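Local coordinates for protein L-serine ammonia-lyase (Rhizomucor miehei CAU432, PDB 5C3U) that belongs to the pyridoxal-phosphate dependent enzyme family and binds pyridoxal-5'-phosphate, at residues N211-S216 with K238-K243. Sequence-based numbering, arbitrary orientation.
Sequences NAFQAS and KAVSSK
Val240 sets CG2 opposite its own backbone N and CG1 between N and the carbonyl carbon (chi1 81°), while Phe213 swings its ring away from its backbone N (chi1 -180°), so that both methyls meet one ortho carbon. Phe213 CD1 lies 3.9 Å from Val240 CG2 and 4.1 Å from Val240 CG1, the two side chains meeting at a slant. A branched residue suits this place because Val240 CG1 also reaches Ser216 OG at 4.1 Å. Ala212, small enough for the backbone to come near, rests its CB 4.1 Å from Val240 N. No direct hydrogen bond joins 211-216 to 238-243; a water does, donating to Ser216 OG at 2.8 Å and accepting from Val240 N at 2.7 Å. Serine suits its buried site: its small hydroxyl takes the water's bond, donates to Ala212 O (Ser216 OG to Ala212 O, 2.7 Å) and also bonds Val223 N. Phe213, large and apolar, also packs on Val253 and Pro255 of strand 253-258 and Leu185 of helix 183-194. The side chain of Val240 is about 6 Å from the bound pyridoxal-5'-phosphate. A buried apolar contact beside a water bridge thus joins the start of helix 212-219 to the loop passing near this ligand, the water satisfying the Val240 N-H.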
loop_
_atom_site.group_PDB
_atom_site.type_symbol
_atom_site.label_atom_id
_atom_site.label_comp_id
_atom_site.label_asym_id
_atom_site.label_seq_id
_atom_site.Cartn_x
_atom_site.Cartn_y
_atom_site.Cartn_z
ATOM N N ASN A 211 -3.268 -7.461 12.249
ATOM C CA ASN A 211 -3.166 -8.573 11.322
ATOM C C ASN A 211 -4.530 -9.117 10.881
ATOM O O ASN A 211 -4.741 -10.341 10.816
ATOM C CB ASN A 211 -2.270 -9.672 11.937
ATOM C CG ASN A 211 -2.961 -10.458 13.048
ATOM O OD1 ASN A 211 -3.774 -9.922 13.814
ATOM N ND2 ASN A 211 -2.619 -11.738 13.151
ATOM N N ALA A 212 -5.461 -8.206 10.561
ATOM C CA ALA A 212 -6.846 -8.628 10.260
ATOM C C ALA A 212 -6.942 -9.618 9.101
ATOM O O ALA A 212 -7.752 -10.555 9.147
ATOM C CB ALA A 212 -7.756 -7.424 10.018
ATOM N N PHE A 213 -6.120 -9.447 8.074
ATOM C CA PHE A 213 -6.164 -10.389 6.956
ATOM C C PHE A 213 -5.787 -11.801 7.386
ATOM O O PHE A 213 -6.531 -12.756 7.124
ATOM C CB PHE A 213 -5.282 -9.970 5.782
ATOM C CG PHE A 213 -5.335 -10.941 4.631
ATOM C CD1 PHE A 213 -6.504 -11.092 3.889
ATOM C CD2 PHE A 213 -4.239 -11.736 4.316
ATOM C CE1 PHE A 213 -6.575 -12.008 2.836
ATOM C CE2 PHE A 213 -4.298 -12.644 3.256
ATOM C CZ PHE A 213 -5.467 -12.773 2.508
ATOM N N GLN A 214 -4.646 -11.907 8.071
ATOM C CA GLN A 214 -4.138 -13.184 8.551
ATOM C C GLN A 214 -5.144 -13.837 9.488
ATOM O O GLN A 214 -5.405 -15.040 9.348
ATOM C CB GLN A 214 -2.804 -12.965 9.275
ATOM C CG GLN A 214 -2.195 -14.233 9.862
ATOM C CD GLN A 214 -0.834 -13.963 10.485
ATOM O OE1 GLN A 214 -0.690 -13.077 11.330
ATOM N NE2 GLN A 214 0.161 -14.716 10.067
ATOM N N ALA A 215 -5.688 -13.050 10.434
ATOM C CA ALA A 215 -6.711 -13.546 11.380
ATOM C C ALA A 215 -7.983 -13.985 10.675
ATOM O O ALA A 215 -8.580 -15.000 11.054
ATOM C CB ALA A 215 -7.042 -12.497 12.440
ATOM N N SER A 216 -8.388 -13.238 9.646
ATOM C CA SER A 216 -9.604 -13.551 8.892
ATOM C C SER A 216 -9.476 -14.851 8.111
ATOM O O SER A 216 -10.448 -15.650 8.062
ATOM C CB SER A 216 -9.981 -12.364 7.988
ATOM O OG SER A 216 -10.332 -11.262 8.800
ATOM N N LYS A 238 -9.458 -1.894 10.575
ATOM C CA LYS A 238 -10.353 -2.557 11.541
ATOM C C LYS A 238 -10.775 -3.923 11.015
ATOM O O LYS A 238 -11.038 -4.858 11.804
ATOM C CB LYS A 238 -11.579 -1.671 11.846
ATOM N N ALA A 239 -10.842 -4.039 9.685
ATOM C CA ALA A 239 -11.224 -5.274 9.008
ATOM C C ALA A 239 -10.637 -5.299 7.611
ATOM O O ALA A 239 -10.333 -4.251 7.029
ATOM C CB ALA A 239 -12.747 -5.384 8.943
ATOM N N VAL A 240 -10.463 -6.481 7.055
ATOM C CA VAL A 240 -10.007 -6.571 5.674
ATOM C C VAL A 240 -11.249 -6.602 4.769
ATOM O O VAL A 240 -12.349 -6.942 5.236
ATOM C CB VAL A 240 -9.056 -7.774 5.485
ATOM C CG1 VAL A 240 -9.820 -9.084 5.324
ATOM C CG2 VAL A 240 -8.090 -7.554 4.333
ATOM N N SER A 241 -11.095 -6.227 3.495
ATOM C CA SER A 241 -12.250 -6.253 2.590
ATOM C C SER A 241 -12.757 -7.676 2.414
ATOM O O SER A 241 -11.965 -8.616 2.338
ATOM C CB SER A 241 -11.892 -5.686 1.230
ATOM O OG SER A 241 -11.049 -6.567 0.539
ATOM N N SER A 242 -14.078 -7.828 2.331
ATOM C CA SER A 242 -14.680 -9.158 2.083
ATOM C C SER A 242 -14.171 -9.799 0.778
ATOM O O SER A 242 -14.093 -11.030 0.659
ATOM C CB SER A 242 -16.202 -9.043 2.056
ATOM O OG SER A 242 -16.575 -8.283 0.931
ATOM N N LYS A 243 -13.830 -8.960 -0.204
ATOM C CA LYS A 243 -13.263 -9.448 -1.460
ATOM C C LYS A 243 -11.921 -10.141 -1.240
ATOM O O LYS A 243 -11.616 -11.096 -1.939
ATOM C CB LYS A 243 -13.123 -8.296 -2.470
ATOM C CG LYS A 243 -12.482 -8.651 -3.818
ATOM C CD LYS A 243 -13.234 -9.726 -4.597
ATOM C CE LYS A 243 -14.586 -9.261 -5.095
ATOM N NZ LYS A 243 -14.988 -10.033 -6.308
HETATM O O HOH W 1 -11.091 -8.622 8.614
#